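Long-range contacts in aminotransferase, class III (Thermomicrobium roseum, PDB 6IO1), which is a thermostable (S)-enantioselective omega-transaminase that uses pyridoxal 5'-phosphate to move amino groups between substrates: residues 183-187 with 205-209; 209-214 with 249-255; 12-16 with 29-34. All coordinates share one frame; numbering follows the deposited sequence.

Contact 1: 183-187 with 205-209; sequences HLTAP and LVQEL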
ATOM      1  N   HIS B 183      14.165 -19.476   2.564  1.00 22.85           N
ATOM      2  CA  HIS B 183      14.452 -19.179   1.166  1.00 23.32           C
ATOM      3  C   HIS B 183      15.048 -20.403   0.487  1.00 23.36           C
ATOM      4  O   HIS B 183      16.056 -20.948   0.949  1.00 23.96           O
ATOM      5  CB  HIS B 183      15.380 -17.974   1.048  1.00 24.83           C
ATOM      6  CG  HIS B 183      14.722 -16.691   1.444  1.00 23.72           C
ATOM      7  ND1 HIS B 183      14.785 -16.185   2.725  1.00 26.46           N
ATOM      8  CD2 HIS B 183      13.943 -15.840   0.739  1.00 22.54           C
ATOM      9  CE1 HIS B 183      14.092 -15.063   2.784  1.00 27.73           C
ATOM     10  NE2 HIS B 183      13.571 -14.831   1.593  1.00 23.71           N
ATOM     11  N   LEU B 184      14.417 -20.824  -0.604  1.00 22.20           N
ATOM     12  CA  LEU B 184      14.878 -21.929  -1.427  1.00 24.94           C
ATOM     13  C   LEU B 184      15.712 -21.397  -2.594  1.00 26.06           C
ATOM     14  O   LEU B 184      15.781 -20.192  -2.845  1.00 25.34           O
ATOM     15  CB  LEU B 184      13.688 -22.742  -1.938  1.00 23.74           C
ATOM     16  CG  LEU B 184      12.700 -23.338  -0.936  1.00 21.27           C
ATOM     17  CD1 LEU B 184      11.356 -23.624  -1.595  1.00 19.73           C
ATOM     18  CD2 LEU B 184      13.261 -24.603  -0.326  1.00 23.26           C
ATOM     19  N   THR B 185      16.366 -22.312  -3.307  1.00 26.90           N
ATOM     20  CA  THR B 185      17.127 -21.919  -4.485  1.00 27.99           C
ATOM     21  C   THR B 185      16.195 -21.568  -5.638  1.00 26.55           C
ATOM     22  O   THR B 185      15.112 -22.140  -5.790  1.00 28.35           O
ATOM     23  CB  THR B 185      18.088 -23.027  -4.925  1.00 31.40           C
ATOM     24  OG1 THR B 185      17.351 -24.102  -5.523  1.00 32.33           O
ATOM     25  CG2 THR B 185      18.890 -23.545  -3.747  1.00 30.94           C
ATOM     26  N   ALA B 186      16.605 -20.574  -6.430  1.00 27.77           N
ATOM     27  CA  ALA B 186      15.828 -20.141  -7.613  1.00 26.20           C
ATOM     28  C   ALA B 186      15.981 -21.181  -8.730  1.00 24.98           C
ATOM     29  O   ALA B 186      17.098 -21.711  -8.889  1.00 24.30           O
ATOM     30  CB  ALA B 186      16.312 -18.785  -8.061  1.00 27.41           C
ATOM     31  N   PRO B 187      14.936 -21.464  -9.541  1.00 25.79           N
ATOM     32  CA  PRO B 187      15.057 -22.418 -10.646  1.00 24.71           C
ATOM     33  C   PRO B 187      15.677 -21.617 -11.800  1.00 24.81           C
ATOM     34  O   PRO B 187      14.989 -21.312 -12.757  1.00 24.55           O
ATOM     35  CB  PRO B 187      13.596 -22.765 -10.954  1.00 24.62           C
ATOM     36  CG  PRO B 187      12.841 -21.500 -10.606  1.00 23.16           C
ATOM     37  CD  PRO B 187      13.588 -20.902  -9.430  1.00 24.39           C
ATOM     38  N   LEU B 205      15.504 -29.768  -7.756  1.00 25.24           N
ATOM     39  CA  LEU B 205      14.716 -28.774  -7.032  1.00 23.81           C
ATOM     40  C   LEU B 205      13.676 -29.436  -6.133  1.00 23.86           C
ATOM     41  O   LEU B 205      13.464 -29.006  -4.991  1.00 24.13           O
ATOM     42  CB  LEU B 205      14.051 -27.817  -8.020  1.00 23.33           C
ATOM     43  CG  LEU B 205      15.014 -27.017  -8.901  1.00 24.11           C
ATOM     44  CD1 LEU B 205      14.316 -26.525 -10.158  1.00 22.97           C
ATOM     45  CD2 LEU B 205      15.623 -25.854  -8.129  1.00 29.37           C
ATOM     46  N   VAL B 206      13.020 -30.486  -6.632  1.00 22.73           N
ATOM     47  CA  VAL B 206      12.036 -31.209  -5.832  1.00 21.01           C
ATOM     48  C   VAL B 206      12.701 -31.846  -4.620  1.00 22.58           C
ATOM     49  O   VAL B 206      12.162 -31.814  -3.506  1.00 24.34           O
ATOM     50  CB  VAL B 206      11.316 -32.259  -6.699  1.00 22.72           C
ATOM     51  CG1 VAL B 206      10.537 -33.236  -5.828  1.00 27.12           C
ATOM     52  CG2 VAL B 206      10.398 -31.581  -7.697  1.00 23.68           C
ATOM     53  N   GLN B 207      13.884 -32.434  -4.819  1.00 22.89           N
ATOM     54  CA  GLN B 207      14.607 -33.041  -3.706  1.00 23.91           C
ATOM     55  C   GLN B 207      14.963 -32.002  -2.653  1.00 24.69           C
ATOM     56  O   GLN B 207      14.806 -32.244  -1.446  1.00 26.61           O
ATOM     57  CB  GLN B 207      15.867 -33.725  -4.237  1.00 26.59           C
ATOM     58  CG  GLN B 207      16.681 -34.484  -3.212  1.00 35.17           C
ATOM     59  CD  GLN B 207      17.730 -35.361  -3.868  1.00 49.61           C
ATOM     60  OE1 GLN B 207      17.545 -36.570  -4.008  1.00 58.54           O
ATOM     61  NE2 GLN B 207      18.831 -34.751  -4.291  1.00 52.02           N
ATOM     62  N   GLU B 208      15.430 -30.832  -3.091  1.00 24.09           N
ATOM     63  CA  GLU B 208      15.750 -29.772  -2.141  1.00 24.98           C
ATOM     64  C   GLU B 208      14.514 -29.327  -1.368  1.00 23.11           C
ATOM     65  O   GLU B 208      14.575 -29.140  -0.146  1.00 23.56           O
ATOM     66  CB  GLU B 208      16.380 -28.587  -2.865  1.00 26.95           C
ATOM     67  CG  GLU B 208      16.471 -27.352  -1.998  1.00 28.93           C
ATOM     68  CD  GLU B 208      16.700 -26.103  -2.796  1.00 31.02           C
ATOM     69  OE1 GLU B 208      17.030 -26.217  -3.997  1.00 32.82           O
ATOM     70  OE2 GLU B 208      16.527 -25.000  -2.235  1.00 31.15           O
ATOM     71  N   LEU B 209      13.383 -29.157  -2.058  1.00 22.38           N
ATOM     72  CA  LEU B 209      12.160 -28.733  -1.382  1.00 20.99           C
ATOM     73  C   LEU B 209      11.721 -29.757  -0.342  1.00 21.95           C
ATOM     74  O   LEU B 209      11.379 -29.403   0.794  1.00 19.18           O
ATOM     75  CB  LEU B 209      11.046 -28.496  -2.404  1.00 20.13           C
ATOM     76  CG  LEU B 209       9.645 -28.259  -1.833  1.00 19.00           C
ATOM     77  CD1 LEU B 209       9.637 -27.063  -0.890  1.00 18.47           C
ATOM     78  CD2 LEU B 209       8.632 -28.072  -2.950  1.00 18.45           C
TER
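Glu208 and Thr185 meet through two hydrogen bonds that close a small ring between a helix and the loop leaving a strand. The backbone N-H of Thr185 points almost straight at the carboxylate, with Thr185 N 2.9 Å from Glu208 OE2 and an N-H...O angle of 168°. The hydroxyl of the same residue donates a second hydrogen bond to the other oxygen, Thr185 OG1 lying 2.6 Å from Glu208 OE1. Each carboxylate oxygen is approached on its syn lone pair, the side of its partner oxygen, so one residue grips both ends of the group and fixes its rotation. Glu208 reaches this far because CG stands opposite the backbone N (chi1 168°) and the chain runs on extended. The methyl of Thr185 lies against the same carboxylate, CG2 being 3.2 Å from Glu208 OE2.

Carbon packing surrounds these bonds. Leu184 CD1 touches Leu209 CD1 at 3.9 Å, the two side chains crossing at a slant, and one helical turn earlier Leu205 CD1 packs on Pro187 CB, also at 3.9 Å. Leucines thus lie a turn apart along the helix, with the glutamate bonding between them.

Two carbons lie instead against oxygens of the bonded pair: Leu184 CB is 3.6 Å from Glu208 OE2, and Leu205 CD2, the other branch of that leucine, comes within 3.6 Å of Thr185 OG1.

This pairing ties the end of strand 181-184, outermost in its mixed sheet within the chain, to helix 198-216, as befits the large domain of fold-type I aminotransferases, where helices cover a central sheet. Leu184 is hydrogen-bonded through its backbone to Ser149 and Arg151 at the adjacent strand 146-150 and its exit, while Leu205 and Leu209 also rest on Tyr242 and Ile246 of the neighbouring helix 242-253.

Contact 2: 209-214 with 249-255; sequences LEETIE and VLRKYGI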
ATOM      1  N   LEU B 209      13.383 -29.157  -2.058  1.00 22.38           N
ATOM      2  CA  LEU B 209      12.160 -28.733  -1.382  1.00 20.99           C
ATOM      3  C   LEU B 209      11.721 -29.757  -0.342  1.00 21.95           C
ATOM      4  O   LEU B 209      11.379 -29.403   0.794  1.00 19.18           O
ATOM      5  CB  LEU B 209      11.046 -28.496  -2.404  1.00 20.13           C
ATOM      6  CG  LEU B 209       9.645 -28.259  -1.833  1.00 19.00           C
ATOM      7  CD1 LEU B 209       9.637 -27.063  -0.890  1.00 18.47           C
ATOM      8  CD2 LEU B 209       8.632 -28.072  -2.950  1.00 18.45           C
ATOM      9  N   GLU B 210      11.736 -31.041  -0.712  1.00 24.21           N
ATOM     10  CA  GLU B 210      11.313 -32.084   0.216  1.00 24.52           C
ATOM     11  C   GLU B 210      12.219 -32.135   1.441  1.00 24.48           C
ATOM     12  O   GLU B 210      11.742 -32.229   2.580  1.00 24.44           O
ATOM     13  CB  GLU B 210      11.288 -33.440  -0.490  1.00 27.54           C
ATOM     14  CG  GLU B 210      10.315 -33.526  -1.655  1.00 28.28           C
ATOM     15  CD  GLU B 210       9.506 -34.807  -1.642  1.00 38.07           C
ATOM     16  OE1 GLU B 210       8.898 -35.117  -0.596  1.00 36.08           O
ATOM     17  OE2 GLU B 210       9.485 -35.506  -2.676  1.00 41.31           O
ATOM     18  N   GLU B 211      13.536 -32.083   1.228  1.00 23.83           N
ATOM     19  CA  GLU B 211      14.459 -32.158   2.356  1.00 26.82           C
ATOM     20  C   GLU B 211      14.349 -30.924   3.248  1.00 25.48           C
ATOM     21  O   GLU B 211      14.459 -31.030   4.477  1.00 26.65           O
ATOM     22  CB  GLU B 211      15.879 -32.386   1.842  1.00 31.40           C
ATOM     23  CG  GLU B 211      15.999 -33.757   1.190  1.00 38.00           C
ATOM     24  CD  GLU B 211      17.423 -34.234   1.008  1.00 45.38           C
ATOM     25  OE1 GLU B 211      17.952 -34.877   1.934  1.00 51.16           O
ATOM     26  OE2 GLU B 211      17.994 -34.000  -0.076  1.00 48.30           O
ATOM     27  N   THR B 212      14.131 -29.743   2.657  1.00 25.51           N
ATOM     28  CA  THR B 212      13.921 -28.547   3.471  1.00 24.84           C
ATOM     29  C   THR B 212      12.659 -28.674   4.315  1.00 24.91           C
ATOM     30  O   THR B 212      12.657 -28.327   5.505  1.00 26.54           O
ATOM     31  CB  THR B 212      13.849 -27.308   2.579  1.00 26.25           C
ATOM     32  OG1 THR B 212      15.122 -27.090   1.959  1.00 26.35           O
ATOM     33  CG2 THR B 212      13.479 -26.082   3.405  1.00 23.35           C
ATOM     34  N   ILE B 213      11.578 -29.188   3.719  1.00 23.16           N
ATOM     35  CA  ILE B 213      10.338 -29.380   4.464  1.00 23.15           C
ATOM     36  C   ILE B 213      10.557 -30.350   5.616  1.00 24.78           C
ATOM     37  O   ILE B 213      10.088 -30.123   6.739  1.00 25.13           O
ATOM     38  CB  ILE B 213       9.219 -29.865   3.522  1.00 21.17           C
ATOM     39  CG1 ILE B 213       8.798 -28.748   2.568  1.00 20.27           C
ATOM     40  CG2 ILE B 213       8.027 -30.367   4.320  1.00 23.01           C
ATOM     41  CD1 ILE B 213       7.817 -29.198   1.508  1.00 20.66           C
ATOM     42  N   GLU B 214      11.280 -31.442   5.360  1.00 24.64           N
ATOM     43  CA  GLU B 214      11.568 -32.403   6.420  1.00 28.37           C
ATOM     44  C   GLU B 214      12.397 -31.780   7.543  1.00 27.90           C
ATOM     45  O   GLU B 214      12.136 -32.037   8.723  1.00 27.97           O
ATOM     46  CB  GLU B 214      12.263 -33.635   5.841  1.00 31.72           C
ATOM     47  CG  GLU B 214      11.320 -34.556   5.079  1.00 36.49           C
ATOM     48  CD  GLU B 214      10.059 -34.879   5.861  1.00 39.25           C
ATOM     49  OE1 GLU B 214      10.133 -35.696   6.802  1.00 44.57           O
ATOM     50  OE2 GLU B 214       8.994 -34.312   5.538  1.00 40.58           O
ATOM     51  N   VAL B 249       4.398 -31.663  -4.322  1.00 17.47           N
ATOM     52  CA  VAL B 249       5.052 -31.797  -3.019  1.00 18.89           C
ATOM     53  C   VAL B 249       4.302 -30.987  -1.962  1.00 16.87           C
ATOM     54  O   VAL B 249       4.005 -31.474  -0.855  1.00 17.37           O
ATOM     55  CB  VAL B 249       6.529 -31.370  -3.113  1.00 19.85           C
ATOM     56  CG1 VAL B 249       7.177 -31.385  -1.736  1.00 20.19           C
ATOM     57  CG2 VAL B 249       7.284 -32.274  -4.075  1.00 21.26           C
ATOM     58  N   LEU B 250       3.965 -29.740  -2.304  1.00 18.52           N
ATOM     59  CA  LEU B 250       3.266 -28.873  -1.358  1.00 16.11           C
ATOM     60  C   LEU B 250       1.943 -29.491  -0.924  1.00 18.08           C
ATOM     61  O   LEU B 250       1.607 -29.503   0.266  1.00 17.66           O
ATOM     62  CB  LEU B 250       3.041 -27.494  -1.978  1.00 16.97           C
ATOM     63  CG  LEU B 250       4.294 -26.672  -2.282  1.00 16.92           C
ATOM     64  CD1 LEU B 250       3.921 -25.372  -2.974  1.00 14.94           C
ATOM     65  CD2 LEU B 250       5.082 -26.403  -1.009  1.00 16.27           C
ATOM     66  N   ARG B 251       1.174 -30.012  -1.884  1.00 19.43           N
ATOM     67  CA  ARG B 251      -0.076 -30.686  -1.551  1.00 19.60           C
ATOM     68  C   ARG B 251       0.167 -31.940  -0.724  1.00 17.93           C
ATOM     69  O   ARG B 251      -0.653 -32.283   0.137  1.00 18.85           O
ATOM     70  CB  ARG B 251      -0.842 -31.032  -2.827  1.00 17.65           C
ATOM     71  CG  ARG B 251      -1.402 -29.826  -3.558  1.00 17.98           C
ATOM     72  CD  ARG B 251      -2.467 -30.238  -4.558  1.00 17.89           C
ATOM     73  NE  ARG B 251      -1.991 -31.285  -5.458  1.00 16.59           N
ATOM     74  CZ  ARG B 251      -1.270 -31.061  -6.552  1.00 17.53           C
ATOM     75  NH1 ARG B 251      -0.932 -29.823  -6.884  1.00 16.32           N
ATOM     76  NH2 ARG B 251      -0.884 -32.076  -7.312  1.00 16.98           N
ATOM     77  N   LYS B 252       1.276 -32.642  -0.977  1.00 19.33           N
ATOM     78  CA  LYS B 252       1.602 -33.821  -0.184  1.00 20.85           C
ATOM     79  C   LYS B 252       1.739 -33.464   1.288  1.00 22.63           C
ATOM     80  O   LYS B 252       1.303 -34.225   2.161  1.00 21.56           O
ATOM     81  CB  LYS B 252       2.888 -34.469  -0.696  1.00 19.44           C
ATOM     82  CG  LYS B 252       3.465 -35.523   0.241  1.00 23.35           C
ATOM     83  CD  LYS B 252       4.802 -36.047  -0.257  1.00 25.84           C
ATOM     84  CE  LYS B 252       5.490 -36.893   0.803  1.00 26.33           C
ATOM     85  NZ  LYS B 252       6.802 -37.417   0.334  1.00 32.01           N
ATOM     86  N   TYR B 253       2.325 -32.307   1.588  1.00 23.12           N
ATOM     87  CA  TYR B 253       2.463 -31.910   2.985  1.00 20.68           C
ATOM     88  C   TYR B 253       1.345 -30.994   3.472  1.00 19.92           C
ATOM     89  O   TYR B 253       1.369 -30.579   4.636  1.00 22.72           O
ATOM     90  CB  TYR B 253       3.820 -31.245   3.218  1.00 20.10           C
ATOM     91  CG  TYR B 253       4.971 -32.199   3.017  1.00 20.07           C
ATOM     92  CD1 TYR B 253       5.308 -33.128   3.993  1.00 22.60           C
ATOM     93  CD2 TYR B 253       5.707 -32.185   1.842  1.00 21.98           C
ATOM     94  CE1 TYR B 253       6.356 -34.007   3.807  1.00 23.60           C
ATOM     95  CE2 TYR B 253       6.754 -33.059   1.647  1.00 23.53           C
ATOM     96  CZ  TYR B 253       7.075 -33.968   2.631  1.00 25.63           C
ATOM     97  OH  TYR B 253       8.122 -34.840   2.437  1.00 30.50           O
ATOM     98  N   GLY B 254       0.366 -30.678   2.626  1.00 19.72           N
ATOM     99  CA  GLY B 254      -0.717 -29.805   3.030  1.00 21.56           C
ATOM    100  C   GLY B 254      -0.357 -28.339   3.073  1.00 18.18           C
ATOM    101  O   GLY B 254      -1.150 -27.534   3.576  1.00 19.72           O
ATOM    102  N   ILE B 255       0.816 -27.973   2.563  1.00 19.60           N
ATOM    103  CA  ILE B 255       1.272 -26.590   2.593  1.00 17.89           C
ATOM    104  C   ILE B 255       0.513 -25.775   1.554  1.00 17.38           C
ATOM    105  O   ILE B 255       0.367 -26.194   0.398  1.00 18.37           O
ATOM    106  CB  ILE B 255       2.790 -26.535   2.358  1.00 16.44           C
ATOM    107  CG1 ILE B 255       3.524 -27.220   3.512  1.00 16.68           C
ATOM    108  CG2 ILE B 255       3.262 -25.106   2.192  1.00 17.43           C
ATOM    109  CD1 ILE B 255       4.962 -27.565   3.204  1.00 18.07           C
TER
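Ile213 lays its CG2 methyl over the ring of Tyr253, a CH-pi contact between two neighbouring helices that cover one face of the large-domain sheet of this fold-type I aminotransferase. The methyl sits 3.7 Å from the ring centroid, almost on the ring normal. With CG1 opposite the carbonyl carbon (chi1 -70°), Ile213 turns CG2 to the ring and sends its other branch deeper, where CD1 meets Ile255 CD1 tip to tip at 3.7 Å.

The short helical segments run nearly parallel, their axes 26° apart and 11.0 Å at closest approach. Val249 CG1 packs between the two helices: it lies in the plane of the Tyr253 ring at its edge, and touches both Leu209 CD2 and Glu210 CG, each at 3.8 Å. Gly254, with positive phi, closes helix 242-253 in a Schellman motif, after which Ile255 turns back toward Ile213 and Ile221 of strand 221-226.

Towards the surface, Glu210 bends at chi2 and brings OE1 to the hydroxyl edge of the tyrosine, near the ring plane, with the carboxylate turned 72° from it. A single oxygen takes two donors. Tyr253 OH gives a hydrogen bond to Glu210 OE1 at 3.1 Å, nearly in line with the C-O bond, while the extended Lys252 completes a salt bridge on the syn lone pair, its NZ 3.2 Å from Glu210 OE1.

Contact 3: 12-16 with 29-34; sequences VAKDI and LRREGP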
ATOM      1  N   VAL B  12      12.919  20.062 -13.143  1.00 15.49           N
ATOM      2  CA  VAL B  12      14.145  19.362 -12.762  1.00 17.11           C
ATOM      3  C   VAL B  12      14.667  19.897 -11.432  1.00 16.27           C
ATOM      4  O   VAL B  12      15.037  19.129 -10.530  1.00 15.98           O
ATOM      5  CB  VAL B  12      15.201  19.489 -13.876  1.00 17.54           C
ATOM      6  CG1 VAL B  12      16.569  19.053 -13.370  1.00 17.89           C
ATOM      7  CG2 VAL B  12      14.789  18.675 -15.094  1.00 18.24           C
ATOM      8  N   ALA B  13      14.693  21.224 -11.290  1.00 17.91           N
ATOM      9  CA  ALA B  13      15.188  21.829 -10.056  1.00 18.64           C
ATOM     10  C   ALA B  13      14.323  21.434  -8.863  1.00 16.26           C
ATOM     11  O   ALA B  13      14.839  21.063  -7.802  1.00 18.88           O
ATOM     12  CB  ALA B  13      15.245  23.349 -10.204  1.00 22.57           C
ATOM     13  N   LYS B  14      12.999  21.509  -9.023  1.00 17.00           N
ATOM     14  CA  LYS B  14      12.089  21.150  -7.941  1.00 17.48           C
ATOM     15  C   LYS B  14      12.224  19.680  -7.568  1.00 16.06           C
ATOM     16  O   LYS B  14      12.158  19.325  -6.385  1.00 16.24           O
ATOM     17  CB  LYS B  14      10.648  21.465  -8.340  1.00 16.73           C
ATOM     18  CG  LYS B  14      10.282  22.938  -8.332  1.00 21.74           C
ATOM     19  CD  LYS B  14       8.851  23.129  -8.812  1.00 26.48           C
ATOM     20  CE  LYS B  14       8.305  24.493  -8.428  1.00 32.60           C
ATOM     21  NZ  LYS B  14       7.005  24.771  -9.103  1.00 31.17           N
ATOM     22  N   ASP B  15      12.397  18.808  -8.564  1.00 16.09           N
ATOM     23  CA  ASP B  15      12.566  17.388  -8.281  1.00 17.36           C
ATOM     24  C   ASP B  15      13.835  17.142  -7.480  1.00 17.10           C
ATOM     25  O   ASP B  15      13.827  16.390  -6.498  1.00 17.72           O
ATOM     26  CB  ASP B  15      12.591  16.590  -9.584  1.00 17.29           C
ATOM     27  CG  ASP B  15      12.557  15.096  -9.346  1.00 17.75           C
ATOM     28  OD1 ASP B  15      11.450  14.539  -9.197  1.00 19.09           O
ATOM     29  OD2 ASP B  15      13.642  14.478  -9.294  1.00 18.24           O
ATOM     30  N   ILE B  16      14.944  17.761  -7.893  1.00 17.31           N
ATOM     31  CA  ILE B  16      16.190  17.603  -7.147  1.00 18.01           C
ATOM     32  C   ILE B  16      16.029  18.137  -5.728  1.00 16.96           C
ATOM     33  O   ILE B  16      16.539  17.552  -4.765  1.00 17.83           O
ATOM     34  CB  ILE B  16      17.350  18.294  -7.888  1.00 17.16           C
ATOM     35  CG1 ILE B  16      17.678  17.546  -9.180  1.00 18.92           C
ATOM     36  CG2 ILE B  16      18.585  18.379  -6.999  1.00 20.42           C
ATOM     37  CD1 ILE B  16      18.620  18.297 -10.094  1.00 18.97           C
ATOM     38  N   LEU B  29      21.094  11.303  -8.745  1.00 20.83           N
ATOM     39  CA  LEU B  29      19.953  12.142  -9.101  1.00 20.15           C
ATOM     40  C   LEU B  29      20.241  13.614  -8.841  1.00 20.17           C
ATOM     41  O   LEU B  29      19.885  14.475  -9.655  1.00 22.32           O
ATOM     42  CB  LEU B  29      18.709  11.708  -8.327  1.00 19.15           C
ATOM     43  CG  LEU B  29      17.512  12.643  -8.522  1.00 20.34           C
ATOM     44  CD1 LEU B  29      16.596  12.136  -9.629  1.00 21.88           C
ATOM     45  CD2 LEU B  29      16.751  12.840  -7.221  1.00 24.35           C
ATOM     46  N   ARG B  30      20.882  13.925  -7.713  1.00 20.02           N
ATOM     47  CA  ARG B  30      21.171  15.322  -7.403  1.00 23.39           C
ATOM     48  C   ARG B  30      22.100  15.939  -8.442  1.00 20.94           C
ATOM     49  O   ARG B  30      21.981  17.127  -8.764  1.00 24.03           O
ATOM     50  CB  ARG B  30      21.767  15.436  -6.000  1.00 23.00           C
ATOM     51  CG  ARG B  30      20.768  15.121  -4.902  1.00 25.48           C
ATOM     52  CD  ARG B  30      21.202  15.668  -3.556  1.00 27.00           C
ATOM     53  NE  ARG B  30      20.097  15.663  -2.602  1.00 27.41           N
ATOM     54  CZ  ARG B  30      20.149  16.200  -1.387  1.00 29.31           C
ATOM     55  NH1 ARG B  30      21.264  16.776  -0.960  1.00 32.66           N
ATOM     56  NH2 ARG B  30      19.089  16.148  -0.592  1.00 26.61           N
ATOM     57  N   ARG B  31      23.033  15.149  -8.976  1.00 21.82           N
ATOM     58  CA  ARG B  31      23.978  15.664  -9.961  1.00 22.22           C
ATOM     59  C   ARG B  31      23.377  15.753 -11.361  1.00 23.91           C
ATOM     60  O   ARG B  31      23.658  16.705 -12.095  1.00 23.13           O
ATOM     61  CB  ARG B  31      25.244  14.805  -9.962  1.00 22.14           C
ATOM     62  CG  ARG B  31      26.160  15.134  -8.798  1.00 25.05           C
ATOM     63  CD  ARG B  31      26.890  13.922  -8.252  1.00 28.36           C
ATOM     64  NE  ARG B  31      27.715  14.287  -7.103  1.00 32.83           N
ATOM     65  CZ  ARG B  31      27.247  14.458  -5.870  1.00 32.15           C
ATOM     66  NH1 ARG B  31      25.957  14.281  -5.615  1.00 29.29           N
ATOM     67  NH2 ARG B  31      28.070  14.795  -4.887  1.00 36.00           N
ATOM     68  N   GLU B  32      22.557  14.776 -11.757  1.00 24.97           N
ATOM     69  CA  GLU B  32      22.058  14.711 -13.125  1.00 22.90           C
ATOM     70  C   GLU B  32      20.593  15.094 -13.284  1.00 21.42           C
ATOM     71  O   GLU B  32      20.195  15.484 -14.385  1.00 19.88           O
ATOM     72  CB  GLU B  32      22.256  13.301 -13.701  1.00 24.12           C
ATOM     73  CG  GLU B  32      23.668  12.765 -13.556  1.00 25.29           C
ATOM     74  CD  GLU B  32      23.806  11.347 -14.071  1.00 28.65           C
ATOM     75  OE1 GLU B  32      22.814  10.809 -14.608  1.00 34.42           O
ATOM     76  OE2 GLU B  32      24.905  10.770 -13.939  1.00 32.89           O
ATOM     77  N   GLY B  33      19.788  14.995 -12.231  1.00 17.46           N
ATOM     78  CA  GLY B  33      18.384  15.315 -12.331  1.00 18.93           C
ATOM     79  C   GLY B  33      17.579  14.143 -12.851  1.00 19.18           C
ATOM     80  O   GLY B  33      18.128  13.117 -13.266  1.00 21.00           O
ATOM     81  N   PRO B  34      16.258  14.273 -12.840  1.00 17.82           N
ATOM     82  CA  PRO B  34      15.393  13.177 -13.272  1.00 17.84           C
ATOM     83  C   PRO B  34      15.066  13.249 -14.760  1.00 17.20           C
ATOM     84  O   PRO B  34      15.364  14.226 -15.449  1.00 17.35           O
ATOM     85  CB  PRO B  34      14.132  13.413 -12.436  1.00 17.94           C
ATOM     86  CG  PRO B  34      14.039  14.904 -12.408  1.00 17.76           C
ATOM     87  CD  PRO B  34      15.473  15.405 -12.318  1.00 17.97           C
TER
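The N-terminal region of the chain folds into two short helices, 8-18 and 26-32, and this contact joins the first to the last turn and exit of the second. Pro34 faces Asp15: the carboxylate lies against the proline ring, Asp15 OD2 being 3.2 Å from Pro34 CG and 3.4 Å from Pro34 CB. Asp15 CG is placed opposite the backbone N (chi1 -172°), which carries the group over to the proline. Leu29 adds its CD1, 3.8 Å from the same Asp15 OD2. Two histidines of the linker between the helices hold the carboxylate in place and would probably stabilise its negative charge, His21 NE2 being hydrogen-bonded to Asp15 OD2, the oxygen bordered here by carbon, and His19 ND1 to Asp15 OD1.

Gly33 marks the exit of helix 26-32. It is the first residue to leave helical geometry, and its positive phi of 84° leads the chain into Pro34 and strand 35-41, an outermost strand, within the chain, of a different mixed sheet from that of strand 181-184. The lack of a side chain on Gly33 lets the first helix come close. Ile16 extends CD1 to 3.7 Å from Gly33 CA, and the same methyl lies 3.8 Å from Arg30 O. Beside it, Val12 CG1 packs on Pro34 CD at 4.0 Å, the two side chains slanting across one another.

Both helices also lie at the dimer interface, where Arg30 NH1 forms a salt bridge with Glu309 of the second subunit, Lys14 does so with Glu99 of that subunit, and Ile98 of the same neighbour packs on Asp15.

Overall arrangement
Along the chain the order is contact 3, then contact 1, then contact 2, in series, contact 2 starting on the residue where contact 1 ends. Contacts 1 and 2 are continuous: their centres are 11 Å apart, they share Leu209, and helix 198-216 serves both, meeting the end of strand 181-184 in one and helix 242-253 in the other. Val206 and Val249 also touch between them. Contact 3 stands apart, its centre 43 Å from that of contact 1 and 50 Å from that of contact 2, on the opposite side of the chain's centre from the latter. The first two thus fix helix 198-216 to the edge strand of the large-domain sheet and to its neighbouring helix, whereas the third belongs to the N-terminal region at the subunit interface.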